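Local structure of protein ApaG (Shewanella oneidensis, 1TZA) at residues E26-S31 and D90-I95; Y32-I37 and Y81-G86; W51-A56 and G94-T99; G98-V103 and A112-F117. The protein is of unknown function but belongs to the ApaG family, whose domain has an E-set, immunoglobulin-like beta-sandwich fold. All blocks are in the same frame, centred on the assembly; numbering follows the deposited sequence.

Contact 1: E26-S31 and D90-I95; sequences EKYLFS and DTPFGI
Tyr28 lays one face of its ring against Pro92, and the proline ring runs alongside the phenol in the same direction. This is a CH-pi contact at one end of the ApaG beta sandwich, where the start of strand 28-38 meets the turn leading into strand 93-104. Tyr28 CG sits anti to the carbonyl carbon (chi1 -54°), which brings the ring against Pro92. Pro92 CB stands 4.3 Å from the centroid of the Tyr28 ring, 10° off the ring normal. Pro92 CD comes 3.7 Å from Tyr28 CE1, and Asp90 O lies at the ring edge. The ring is anchored at its far end, where Tyr28 OH donates to Glu26 OE1 over 2.7 Å; the donor meets that oxygen from above the carboxylate plane. A leucine in place of Tyr28 would probably leave Pro92 without its flat partner and the Glu26 carboxylate without this donor, free to turn. Further along the strand, Phe30 turns its ring edge to the same turn, with CZ 3.7 Å from Pro92 O. The turn is braced from within by Thr91 OG1, which donates to Phe93 O and also accepts from Ala56 N. Asp90 OD2 forms a salt bridge with Lys59. No conventional hydrogen bond crosses between 26-31 and 90-95. The nearest substitute is a CA-H...O contact, with Asp90 CA 3.3 Å from Glu26 O.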
loop_
_atom_site.group_PDB
_atom_site.type_symbol
_atom_site.label_atom_id
_atom_site.label_comp_id
_atom_site.label_asym_id
_atom_site.label_seq_id
_atom_site.Cartn_x
_atom_site.Cartn_y
_atom_site.Cartn_z
ATOM N N GLU A 26 7.322 0.386 15.750
ATOM C CA GLU A 26 6.261 1.161 15.129
ATOM C C GLU A 26 6.419 1.153 13.617
ATOM O O GLU A 26 7.523 1.345 13.101
ATOM C CB GLU A 26 6.287 2.606 15.638
ATOM C CG GLU A 26 5.891 2.760 17.096
ATOM C CD GLU A 26 6.029 4.194 17.597
ATOM O OE1 GLU A 26 5.590 5.130 16.888
ATOM O OE2 GLU A 26 6.571 4.380 18.709
ATOM N N LYS A 27 5.314 0.918 12.918
ATOM C CA LYS A 27 5.299 0.906 11.459
ATOM C C LYS A 27 3.983 1.513 10.993
ATOM O O LYS A 27 2.916 1.180 11.509
ATOM C CB LYS A 27 5.410 -0.525 10.915
ATOM C CG LYS A 27 6.720 -1.235 11.207
ATOM C CD LYS A 27 6.616 -2.712 10.811
ATOM C CE LYS A 27 7.781 -3.540 11.353
ATOM N NZ LYS A 27 9.091 -3.183 10.733
ATOM N N TYR A 28 4.060 2.403 10.011
ATOM C CA TYR A 28 2.869 3.047 9.489
ATOM C C TYR A 28 2.865 2.969 7.968
ATOM O O TYR A 28 3.771 3.487 7.313
ATOM C CB TYR A 28 2.821 4.502 9.958
ATOM C CG TYR A 28 2.929 4.638 11.455
ATOM C CD1 TYR A 28 4.173 4.702 12.084
ATOM C CD2 TYR A 28 1.788 4.668 12.250
ATOM C CE1 TYR A 28 4.276 4.790 13.477
ATOM C CE2 TYR A 28 1.878 4.754 13.639
ATOM C CZ TYR A 28 3.124 4.815 14.243
ATOM O OH TYR A 28 3.211 4.885 15.613
ATOM N N LEU A 29 1.846 2.306 7.417
ATOM C CA LEU A 29 1.718 2.136 5.970
ATOM C C LEU A 29 0.980 3.295 5.299
ATOM O O LEU A 29 -0.168 3.598 5.627
ATOM C CB LEU A 29 1.003 0.816 5.637
ATOM C CG LEU A 29 0.665 0.613 4.146
ATOM C CD1 LEU A 29 1.962 0.489 3.330
ATOM C CD2 LEU A 29 -0.188 -0.635 3.958
ATOM N N PHE A 30 1.655 3.927 4.348
ATOM C CA PHE A 30 1.096 5.048 3.602
ATOM C C PHE A 30 1.026 4.713 2.122
ATOM O O PHE A 30 1.805 3.915 1.616
ATOM C CB PHE A 30 1.987 6.287 3.745
ATOM C CG PHE A 30 1.885 6.971 5.078
ATOM C CD1 PHE A 30 0.850 7.878 5.333
ATOM C CD2 PHE A 30 2.842 6.742 6.071
ATOM C CE1 PHE A 30 0.773 8.552 6.559
ATOM C CE2 PHE A 30 2.776 7.408 7.298
ATOM C CZ PHE A 30 1.739 8.317 7.541
ATOM N N SER A 31 0.087 5.331 1.428
ATOM C CA SER A 31 -0.010 5.156 -0.004
ATOM C C SER A 31 0.168 6.559 -0.560
ATOM O O SER A 31 -0.157 7.547 0.115
ATOM C CB SER A 31 -1.386 4.630 -0.426
ATOM O OG SER A 31 -2.400 5.611 -0.256
ATOM N N ASP A 90 8.578 4.496 10.205
ATOM C CA ASP A 90 8.681 4.091 11.601
ATOM C C ASP A 90 8.119 5.180 12.517
ATOM O O ASP A 90 8.116 5.030 13.738
ATOM C CB ASP A 90 10.132 3.748 11.993
ATOM C CG ASP A 90 11.116 4.848 11.645
ATOM O OD1 ASP A 90 10.704 6.021 11.503
ATOM O OD2 ASP A 90 12.318 4.535 11.528
ATOM N N THR A 91 7.649 6.275 11.918
ATOM C CA THR A 91 7.025 7.388 12.658
ATOM C C THR A 91 5.744 7.791 11.918
ATOM O O THR A 91 5.648 7.604 10.714
ATOM C CB THR A 91 7.958 8.637 12.759
ATOM O OG1 THR A 91 8.396 9.023 11.445
ATOM C CG2 THR A 91 9.173 8.335 13.638
ATOM N N PRO A 92 4.743 8.331 12.636
ATOM C CA PRO A 92 3.481 8.742 12.009
ATOM C C PRO A 92 3.584 9.970 11.111
ATOM O O PRO A 92 2.596 10.398 10.505
ATOM C CB PRO A 92 2.557 8.973 13.207
ATOM C CG PRO A 92 3.502 9.422 14.276
ATOM C CD PRO A 92 4.661 8.465 14.102
ATOM N N PHE A 93 4.779 10.542 11.035
ATOM C CA PHE A 93 5.010 11.700 10.185
ATOM C C PHE A 93 6.334 11.537 9.474
ATOM O O PHE A 93 7.274 10.971 10.029
ATOM C CB PHE A 93 5.063 12.994 10.987
ATOM C CG PHE A 93 5.455 14.189 10.156
ATOM C CD1 PHE A 93 4.552 14.749 9.256
ATOM C CD2 PHE A 93 6.739 14.723 10.235
ATOM C CE1 PHE A 93 4.926 15.831 8.445
ATOM C CE2 PHE A 93 7.123 15.795 9.433
ATOM C CZ PHE A 93 6.215 16.352 8.535
ATOM N N GLY A 94 6.402 12.053 8.253
ATOM C CA GLY A 94 7.620 11.965 7.474
ATOM C C GLY A 94 7.482 12.767 6.196
ATOM O O GLY A 94 6.406 13.294 5.896
ATOM N N ILE A 95 8.569 12.843 5.437
ATOM C CA ILE A 95 8.596 13.589 4.184
ATOM C C ILE A 95 9.241 12.793 3.040
ATOM O O ILE A 95 10.148 11.982 3.248
ATOM C CB ILE A 95 9.391 14.906 4.354
ATOM C CG1 ILE A 95 8.755 15.760 5.449
ATOM C CG2 ILE A 95 9.426 15.671 3.054
ATOM C CD1 ILE A 95 7.331 16.159 5.167
#

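Contact 2: Y32-I37 and Y81-G86; sequences YTITII and YQYTSG
Tyr81 and Ile36 form the first antiparallel pair, a hydrogen-bonded one: Ile36 N reaches Tyr81 O at 2.8 Å, and Tyr81 N bonds back to Ile36 O. The Tyr81 ring lies near Ile36 CD1, while its OH bonds to Glu71. Gln82 points to the other face of the sheet, opposite Thr35 in a non-hydrogen-bonded pair. Its extended chain crosses Thr33, with CG 3.5 Å from Thr33 CG2. Tyr83 returns to the face of Ile34. Its chi1 of 86° sets CG between the backbone N and the carbonyl carbon, which leans the ring toward the neighbouring strand. There Tyr83 CE2 lies 3.5 Å from Ile34 CB, and Ile36 CD1 comes to the ring edge. Tyr83 OH bonds to Tyr100 OH and to a water at 2.7 Å; the same water is 2.8 Å from Tyr32 OH, so it bridges the two phenols. Thr84 faces Thr33 on the Gln82 side, where their OG1 atoms share a hydrogen bond of 2.7 Å. Ser85 pairs with Tyr32 through two backbone bonds, and its CB sits 3.5 Å from Tyr32 OH. Its own OG is taken by Glu18 of the second subunit. Gly86 N lies over a face of the Tyr32 ring, toward the rim. The arrangement is that of one sheet of a beta sandwich: the face with Ile34, Ile36 and Tyr83 packs on the opposing sheet, and the threonine face looks away from it.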
loop_
_atom_site.group_PDB
_atom_site.type_symbol
_atom_site.label_atom_id
_atom_site.label_comp_id
_atom_site.label_asym_id
_atom_site.label_seq_id
_atom_site.Cartn_x
_atom_site.Cartn_y
_atom_site.Cartn_z
ATOM N N TYR A 32 0.722 6.646 -1.765
ATOM C CA TYR A 32 0.870 7.926 -2.438
ATOM C C TYR A 32 0.487 7.735 -3.904
ATOM O O TYR A 32 0.828 6.722 -4.526
ATOM C CB TYR A 32 2.296 8.496 -2.289
ATOM C CG TYR A 32 3.426 7.611 -2.765
ATOM C CD1 TYR A 32 3.689 7.445 -4.120
ATOM C CD2 TYR A 32 4.247 6.961 -1.850
ATOM C CE1 TYR A 32 4.749 6.656 -4.554
ATOM C CE2 TYR A 32 5.301 6.177 -2.261
ATOM C CZ TYR A 32 5.552 6.026 -3.617
ATOM O OH TYR A 32 6.607 5.248 -4.028
ATOM N N THR A 33 -0.267 8.696 -4.427
ATOM C CA THR A 33 -0.721 8.667 -5.811
ATOM C C THR A 33 -0.078 9.841 -6.533
ATOM O O THR A 33 -0.386 11.002 -6.262
ATOM C CB THR A 33 -2.256 8.776 -5.890
ATOM O OG1 THR A 33 -2.848 7.679 -5.181
ATOM C CG2 THR A 33 -2.722 8.745 -7.349
ATOM N N ILE A 34 0.837 9.522 -7.442
ATOM C CA ILE A 34 1.570 10.523 -8.196
ATOM C C ILE A 34 0.936 10.743 -9.563
ATOM O O ILE A 34 0.503 9.799 -10.221
ATOM C CB ILE A 34 3.048 10.082 -8.421
ATOM C CG1 ILE A 34 3.646 9.522 -7.124
ATOM C CG2 ILE A 34 3.887 11.263 -8.906
ATOM C CD1 ILE A 34 3.854 10.533 -6.023
ATOM N N THR A 35 0.873 12.002 -9.974
ATOM C CA THR A 35 0.341 12.361 -11.282
ATOM C C THR A 35 1.487 13.086 -11.960
ATOM O O THR A 35 2.001 14.080 -11.440
ATOM C CB THR A 35 -0.873 13.299 -11.190
ATOM O OG1 THR A 35 -1.955 12.617 -10.538
ATOM C CG2 THR A 35 -1.324 13.726 -12.594
ATOM N N ILE A 36 1.897 12.563 -13.107
ATOM C CA ILE A 36 2.994 13.117 -13.873
ATOM C C ILE A 36 2.442 13.659 -15.186
ATOM O O ILE A 36 2.100 12.901 -16.097
ATOM C CB ILE A 36 4.039 12.023 -14.118
ATOM C CG1 ILE A 36 4.523 11.490 -12.764
ATOM C CG2 ILE A 36 5.198 12.565 -14.907
ATOM C CD1 ILE A 36 4.976 10.049 -12.789
ATOM N N ILE A 37 2.345 14.979 -15.270
ATOM C CA ILE A 37 1.805 15.640 -16.452
ATOM C C ILE A 37 2.883 16.089 -17.428
ATOM O O ILE A 37 3.832 16.786 -17.055
ATOM C CB ILE A 37 0.975 16.877 -16.056
ATOM C CG1 ILE A 37 0.005 16.515 -14.932
ATOM C CG2 ILE A 37 0.189 17.390 -17.257
ATOM C CD1 ILE A 37 -0.729 17.712 -14.365
ATOM N N TYR A 81 -0.196 11.005 -16.515
ATOM C CA TYR A 81 -0.077 9.604 -16.129
ATOM C C TYR A 81 -0.111 9.495 -14.614
ATOM O O TYR A 81 0.690 10.121 -13.919
ATOM C CB TYR A 81 1.226 8.999 -16.672
ATOM C CG TYR A 81 1.568 7.636 -16.099
ATOM C CD1 TYR A 81 2.200 7.520 -14.862
ATOM C CD2 TYR A 81 1.242 6.462 -16.783
ATOM C CE1 TYR A 81 2.500 6.277 -14.314
ATOM C CE2 TYR A 81 1.537 5.206 -16.244
ATOM C CZ TYR A 81 2.167 5.125 -15.005
ATOM O OH TYR A 81 2.455 3.909 -14.435
ATOM N N GLN A 82 -1.033 8.686 -14.112
ATOM C CA GLN A 82 -1.191 8.491 -12.684
ATOM C C GLN A 82 -0.863 7.070 -12.253
ATOM O O GLN A 82 -1.113 6.107 -12.983
ATOM C CB GLN A 82 -2.625 8.814 -12.270
ATOM C CG GLN A 82 -2.948 8.446 -10.835
ATOM C CD GLN A 82 -4.399 8.705 -10.473
ATOM O OE1 GLN A 82 -4.836 9.854 -10.389
ATOM N NE2 GLN A 82 -5.158 7.629 -10.262
ATOM N N TYR A 83 -0.300 6.950 -11.056
ATOM C CA TYR A 83 0.043 5.654 -10.493
ATOM C C TYR A 83 0.051 5.754 -8.975
ATOM O O TYR A 83 0.190 6.840 -8.399
ATOM C CB TYR A 83 1.403 5.187 -11.009
ATOM C CG TYR A 83 2.593 5.685 -10.233
ATOM C CD1 TYR A 83 3.051 4.995 -9.105
ATOM C CD2 TYR A 83 3.298 6.812 -10.650
ATOM C CE1 TYR A 83 4.188 5.410 -8.421
ATOM C CE2 TYR A 83 4.433 7.240 -9.969
ATOM C CZ TYR A 83 4.875 6.532 -8.860
ATOM O OH TYR A 83 6.009 6.933 -8.202
ATOM N N THR A 84 -0.100 4.611 -8.326
ATOM C CA THR A 84 -0.117 4.587 -6.885
ATOM C C THR A 84 0.856 3.553 -6.350
ATOM O O THR A 84 0.987 2.462 -6.901
ATOM C CB THR A 84 -1.536 4.269 -6.380
ATOM O OG1 THR A 84 -2.391 5.394 -6.640
ATOM C CG2 THR A 84 -1.526 3.942 -4.878
ATOM N N SER A 85 1.554 3.920 -5.283
ATOM C CA SER A 85 2.490 3.025 -4.625
ATOM C C SER A 85 2.380 3.340 -3.139
ATOM O O SER A 85 1.390 3.909 -2.714
ATOM C CB SER A 85 3.916 3.254 -5.114
ATOM O OG SER A 85 4.782 2.273 -4.561
ATOM N N GLY A 86 3.378 2.977 -2.350
ATOM C CA GLY A 86 3.297 3.255 -0.930
ATOM C C GLY A 86 4.618 3.081 -0.209
ATOM O O GLY A 86 5.628 2.719 -0.811
HETATM O O HOH W 1 7.424 5.272 -6.665
#

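Contact 3: W51-A56 and G94-T99; sequences WIITDA and GIMYGT
Selenomethionine Met96 runs straight through chi2 and then bends at chi3 (81°), which carries its CE over the indole of Trp51. On the other face of the sheet, Tyr97 CG sits between the backbone N and the carbonyl carbon (chi1 72°), which brings its ring back across Ile52. These residues sit on strands 44-55 and 93-104, neighbours in one antiparallel sheet of the sandwich. Ile52 with Tyr97 and Thr54 with Ile95 are hydrogen-bonded pairs; the shortest bond runs from Ile95 N to Thr54 O, 2.8 Å. Met96 CE lies 3.7 Å from the centroid of the six-membered ring of Trp51, a CH-pi contact over the face. The selenium stands farther above the same face, completing a Met-aromatic contact. Met96 CG lies alongside Ile53, 3.8 Å from its CG1. The Trp51 edge meets the backbone, with CE3 3.5 Å from Tyr97 O. Replacing Trp51 by an alanine would probably strip Met96 CE of the surface it rests on and open a gap where Tyr32, Tyr83 and Ile114 also pack. On the face of Tyr97, Ile52 CB sits over the phenol ring, 3.8 Å from its centroid, and Ile52 CG2 reaches 3.4 Å from CZ of Tyr97. At Gly94, a side chain would collide with Thr54 O. The chemistry is thus divided: backbone bonds hold the strands together, and nonpolar contacts, the closest of them with Trp51 and Tyr97, line both faces of the sheet, buried around Trp51 and more open around Tyr97.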
loop_
_atom_site.group_PDB
_atom_site.type_symbol
_atom_site.label_atom_id
_atom_site.label_comp_id
_atom_site.label_asym_id
_atom_site.label_seq_id
_atom_site.Cartn_x
_atom_site.Cartn_y
_atom_site.Cartn_z
ATOM N N TRP A 51 14.060 8.249 -4.804
ATOM C CA TRP A 51 13.361 8.798 -3.656
ATOM C C TRP A 51 14.267 9.024 -2.457
ATOM O O TRP A 51 15.305 8.383 -2.309
ATOM C CB TRP A 51 12.232 7.853 -3.217
ATOM C CG TRP A 51 11.050 7.752 -4.143
ATOM C CD1 TRP A 51 10.632 6.641 -4.829
ATOM C CD2 TRP A 51 10.077 8.770 -4.397
ATOM N NE1 TRP A 51 9.454 6.904 -5.484
ATOM C CE2 TRP A 51 9.090 8.203 -5.239
ATOM C CE3 TRP A 51 9.940 10.106 -3.995
ATOM C CZ2 TRP A 51 7.978 8.929 -5.682
ATOM C CZ3 TRP A 51 8.830 10.829 -4.438
ATOM C CH2 TRP A 51 7.866 10.237 -5.273
ATOM N N ILE A 52 13.857 9.960 -1.611
ATOM C CA ILE A 52 14.547 10.264 -0.368
ATOM C C ILE A 52 13.382 10.320 0.606
ATOM O O ILE A 52 12.508 11.176 0.509
ATOM C CB ILE A 52 15.288 11.622 -0.403
ATOM C CG1 ILE A 52 16.557 11.501 -1.254
ATOM C CG2 ILE A 52 15.659 12.061 1.013
ATOM C CD1 ILE A 52 16.298 11.490 -2.737
ATOM N N ILE A 53 13.365 9.374 1.528
ATOM C CA ILE A 53 12.303 9.261 2.504
ATOM C C ILE A 53 12.853 9.543 3.893
ATOM O O ILE A 53 13.841 8.937 4.314
ATOM C CB ILE A 53 11.699 7.840 2.436
ATOM C CG1 ILE A 53 11.307 7.540 0.978
ATOM C CG2 ILE A 53 10.502 7.725 3.367
ATOM C CD1 ILE A 53 10.931 6.094 0.716
ATOM N N THR A 54 12.202 10.464 4.600
ATOM C CA THR A 54 12.632 10.863 5.931
ATOM C C THR A 54 11.539 10.736 6.984
ATOM O O THR A 54 10.425 11.218 6.779
ATOM C CB THR A 54 13.112 12.326 5.904
ATOM O OG1 THR A 54 14.060 12.491 4.841
ATOM C CG2 THR A 54 13.764 12.707 7.227
ATOM N N ASP A 55 11.852 10.084 8.108
ATOM C CA ASP A 55 10.870 9.949 9.180
ATOM C C ASP A 55 10.944 11.208 10.048
ATOM O O ASP A 55 11.785 12.079 9.814
ATOM C CB ASP A 55 11.105 8.677 10.025
ATOM C CG ASP A 55 12.405 8.711 10.836
ATOM O OD1 ASP A 55 13.004 9.794 11.004
ATOM O OD2 ASP A 55 12.822 7.635 11.324
ATOM N N ALA A 56 10.070 11.307 11.041
ATOM C CA ALA A 56 10.026 12.479 11.906
ATOM C C ALA A 56 11.354 12.860 12.558
ATOM O O ALA A 56 11.541 14.013 12.929
ATOM C CB ALA A 56 8.951 12.286 12.984
ATOM N N GLY A 94 6.402 12.053 8.253
ATOM C CA GLY A 94 7.620 11.965 7.474
ATOM C C GLY A 94 7.482 12.767 6.196
ATOM O O GLY A 94 6.406 13.294 5.896
ATOM N N ILE A 95 8.569 12.843 5.437
ATOM C CA ILE A 95 8.596 13.589 4.184
ATOM C C ILE A 95 9.241 12.793 3.040
ATOM O O ILE A 95 10.148 11.982 3.248
ATOM C CB ILE A 95 9.391 14.906 4.354
ATOM C CG1 ILE A 95 8.755 15.760 5.449
ATOM C CG2 ILE A 95 9.426 15.671 3.054
ATOM C CD1 ILE A 95 7.331 16.159 5.167
HETATM N N MSE A 96 8.761 13.030 1.828
HETATM C CA MSE A 96 9.306 12.370 0.652
HETATM C C MSE A 96 9.597 13.388 -0.454
HETATM O O MSE A 96 8.886 14.386 -0.599
HETATM C CB MSE A 96 8.331 11.310 0.120
HETATM C CG MSE A 96 8.345 9.977 0.858
HETATM SE SE MSE A 96 7.160 8.691 -0.014
HETATM C CE MSE A 96 8.309 8.080 -1.483
ATOM N N TYR A 97 10.649 13.138 -1.221
ATOM C CA TYR A 97 11.013 14.003 -2.339
ATOM C C TYR A 97 12.021 13.252 -3.200
ATOM O O TYR A 97 12.516 12.202 -2.798
ATOM C CB TYR A 97 11.584 15.349 -1.838
ATOM C CG TYR A 97 12.968 15.299 -1.223
ATOM C CD1 TYR A 97 14.105 15.229 -2.023
ATOM C CD2 TYR A 97 13.139 15.358 0.159
ATOM C CE1 TYR A 97 15.381 15.225 -1.461
ATOM C CE2 TYR A 97 14.405 15.352 0.731
ATOM C CZ TYR A 97 15.518 15.285 -0.086
ATOM O OH TYR A 97 16.767 15.272 0.481
ATOM N N GLY A 98 12.310 13.773 -4.387
ATOM C CA GLY A 98 13.259 13.108 -5.263
ATOM C C GLY A 98 13.123 13.517 -6.718
ATOM O O GLY A 98 12.699 14.637 -7.021
ATOM N N THR A 99 13.486 12.614 -7.623
ATOM C CA THR A 99 13.404 12.901 -9.045
ATOM C C THR A 99 13.110 11.658 -9.866
ATOM O O THR A 99 13.305 10.535 -9.413
ATOM C CB THR A 99 14.715 13.507 -9.572
ATOM O OG1 THR A 99 15.774 12.570 -9.378
ATOM C CG2 THR A 99 15.052 14.796 -8.835
#

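Contact 4: G98-V103 and A112-F117; sequences GTYGMV and AIIKPF
Strands 98-103 and 112-117 run antiparallel at 161°, the two arms of a beta hairpin, with hydrogen-bonded pairs Gly98-Ile114 and Tyr100-Ala112 around the non-hydrogen-bonded pair Thr99-Ile113. The main side-chain contact is between Tyr100 and Ile114, which cross at about a right angle. Ile114 CD1 stands over the middle of the Tyr100 ring, 3.4 Å from its centroid and only 10° off the normal, a close CH-pi contact. Ile114 CG1 is anti to its own carbonyl carbon and the chain extends from there (chi2 160°), which delivers CD1 to the ring. Nearer the backbone, Ile114 CB lies 3.4 Å from Gly98 O. That oxygen accepts from Ile114 N at 2.9 Å. Gly98 has backbone angles at which any CB would be jammed against Tyr97 O. Ala112 CB touches both Tyr100 CB (4.1 Å) and CG of selenomethionine Met102 (3.8 Å). Ile34 and Ile36 of the opposing sheet also pack on Tyr100, and Trp51 packs on Ile114. The Tyr100 hydroxyl bonds to Tyr83 OH. Tyr100 thus serves two needs: its ring face gives Ile114 an apolar seat, while its hydroxyl, on a buried residue, is satisfied by a tyrosine of the other sheet.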
loop_
_atom_site.group_PDB
_atom_site.type_symbol
_atom_site.label_atom_id
_atom_site.label_comp_id
_atom_site.label_asym_id
_atom_site.label_seq_id
_atom_site.Cartn_x
_atom_site.Cartn_y
_atom_site.Cartn_z
ATOM N N GLY A 98 12.310 13.773 -4.387
ATOM C CA GLY A 98 13.259 13.108 -5.263
ATOM C C GLY A 98 13.123 13.517 -6.718
ATOM O O GLY A 98 12.699 14.637 -7.021
ATOM N N THR A 99 13.486 12.614 -7.623
ATOM C CA THR A 99 13.404 12.901 -9.045
ATOM C C THR A 99 13.110 11.658 -9.866
ATOM O O THR A 99 13.305 10.535 -9.413
ATOM C CB THR A 99 14.715 13.507 -9.572
ATOM O OG1 THR A 99 15.774 12.570 -9.378
ATOM C CG2 THR A 99 15.052 14.796 -8.835
ATOM N N TYR A 100 12.625 11.889 -11.079
ATOM C CA TYR A 100 12.318 10.835 -12.029
ATOM C C TYR A 100 13.278 11.049 -13.184
ATOM O O TYR A 100 13.434 12.176 -13.659
ATOM C CB TYR A 100 10.882 10.968 -12.551
ATOM C CG TYR A 100 9.810 10.592 -11.566
ATOM C CD1 TYR A 100 9.874 9.392 -10.862
ATOM C CD2 TYR A 100 8.699 11.410 -11.374
ATOM C CE1 TYR A 100 8.852 9.008 -9.991
ATOM C CE2 TYR A 100 7.668 11.041 -10.507
ATOM C CZ TYR A 100 7.750 9.831 -9.819
ATOM O OH TYR A 100 6.724 9.438 -8.979
ATOM N N GLY A 101 13.937 9.987 -13.632
ATOM C CA GLY A 101 14.850 10.128 -14.751
ATOM C C GLY A 101 14.053 10.005 -16.035
ATOM O O GLY A 101 13.658 8.904 -16.410
HETATM N N MSE A 102 13.800 11.126 -16.706
HETATM C CA MSE A 102 13.026 11.113 -17.951
HETATM C C MSE A 102 13.897 11.097 -19.203
HETATM O O MSE A 102 15.051 11.520 -19.177
HETATM C CB MSE A 102 12.126 12.355 -18.042
HETATM C CG MSE A 102 11.310 12.693 -16.798
HETATM SE SE MSE A 102 9.918 11.417 -16.397
HETATM C CE MSE A 102 9.017 11.362 -18.124
ATOM N N VAL A 103 13.328 10.607 -20.299
ATOM C CA VAL A 103 14.006 10.597 -21.587
ATOM C C VAL A 103 12.942 10.983 -22.608
ATOM O O VAL A 103 11.812 10.491 -22.551
ATOM C CB VAL A 103 14.614 9.210 -21.948
ATOM C CG1 VAL A 103 13.540 8.141 -21.959
ATOM C CG2 VAL A 103 15.299 9.290 -23.315
ATOM N N ALA A 112 12.618 15.132 -13.811
ATOM C CA ALA A 112 11.345 15.709 -13.403
ATOM C C ALA A 112 11.448 15.748 -11.882
ATOM O O ALA A 112 11.565 14.706 -11.238
ATOM C CB ALA A 112 10.184 14.815 -13.835
ATOM N N ILE A 113 11.432 16.947 -11.312
ATOM C CA ILE A 113 11.546 17.099 -9.871
ATOM C C ILE A 113 10.256 16.753 -9.155
ATOM O O ILE A 113 9.164 17.058 -9.626
ATOM C CB ILE A 113 11.937 18.542 -9.488
ATOM C CG1 ILE A 113 13.211 18.941 -10.225
ATOM C CG2 ILE A 113 12.161 18.645 -7.977
ATOM C CD1 ILE A 113 13.552 20.410 -10.098
ATOM N N ILE A 114 10.404 16.098 -8.009
ATOM C CA ILE A 114 9.275 15.724 -7.179
ATOM C C ILE A 114 9.434 16.513 -5.881
ATOM O O ILE A 114 10.225 16.143 -5.017
ATOM C CB ILE A 114 9.279 14.210 -6.872
ATOM C CG1 ILE A 114 9.339 13.410 -8.178
ATOM C CG2 ILE A 114 8.022 13.845 -6.102
ATOM C CD1 ILE A 114 9.819 11.978 -8.006
ATOM N N LYS A 115 8.689 17.608 -5.764
ATOM C CA LYS A 115 8.746 18.466 -4.585
ATOM C C LYS A 115 8.457 17.682 -3.320
ATOM O O LYS A 115 7.736 16.684 -3.343
ATOM C CB LYS A 115 7.728 19.608 -4.701
ATOM C CG LYS A 115 7.895 20.471 -5.935
ATOM C CD LYS A 115 9.254 21.158 -5.962
ATOM C CE LYS A 115 9.389 22.054 -7.197
ATOM N NZ LYS A 115 10.757 22.640 -7.347
ATOM N N PRO A 116 9.023 18.126 -2.189
ATOM C CA PRO A 116 8.767 17.406 -0.942
ATOM C C PRO A 116 7.291 17.457 -0.538
ATOM O O PRO A 116 6.640 18.496 -0.639
ATOM C CB PRO A 116 9.687 18.112 0.061
ATOM C CG PRO A 116 9.857 19.495 -0.520
ATOM C CD PRO A 116 10.009 19.205 -1.991
ATOM N N PHE A 117 6.766 16.318 -0.106
ATOM C CA PHE A 117 5.387 16.219 0.347
ATOM C C PHE A 117 5.394 15.382 1.627
ATOM O O PHE A 117 6.269 14.540 1.830
ATOM C CB PHE A 117 4.485 15.589 -0.739
ATOM C CG PHE A 117 4.908 14.210 -1.176
ATOM C CD1 PHE A 117 4.506 13.078 -0.462
ATOM C CD2 PHE A 117 5.695 14.041 -2.311
ATOM C CE1 PHE A 117 4.884 11.786 -0.877
ATOM C CE2 PHE A 117 6.081 12.757 -2.735
ATOM C CZ PHE A 117 5.670 11.629 -2.012
#

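The four contacts trace a two-sheet sandwich. Contact 2 lies in one sheet; contacts 3 and 4 lie in the other and share Gly98 and Thr99. Contact 1 joins the two sheets at one end, precedes contact 2 on strand 28-38 and shares Gly94 and Ile95 with contact 3. There Asp90 OD1 and Asp55 OD2 are 2.7 Å apart and would probably repel unless they share a proton, though Lys59 may ease this. Contact 2 meets contact 4 through Tyr83 OH and Tyr100 OH, 2.7 Å apart, and contact 3 where Tyr32 CE2 lies 3.6 Å from Met96 CE. No active site is assigned; a cacodylate ion, probably from the crystallisation liquor, lies about 4 Å from the Thr84 side chain.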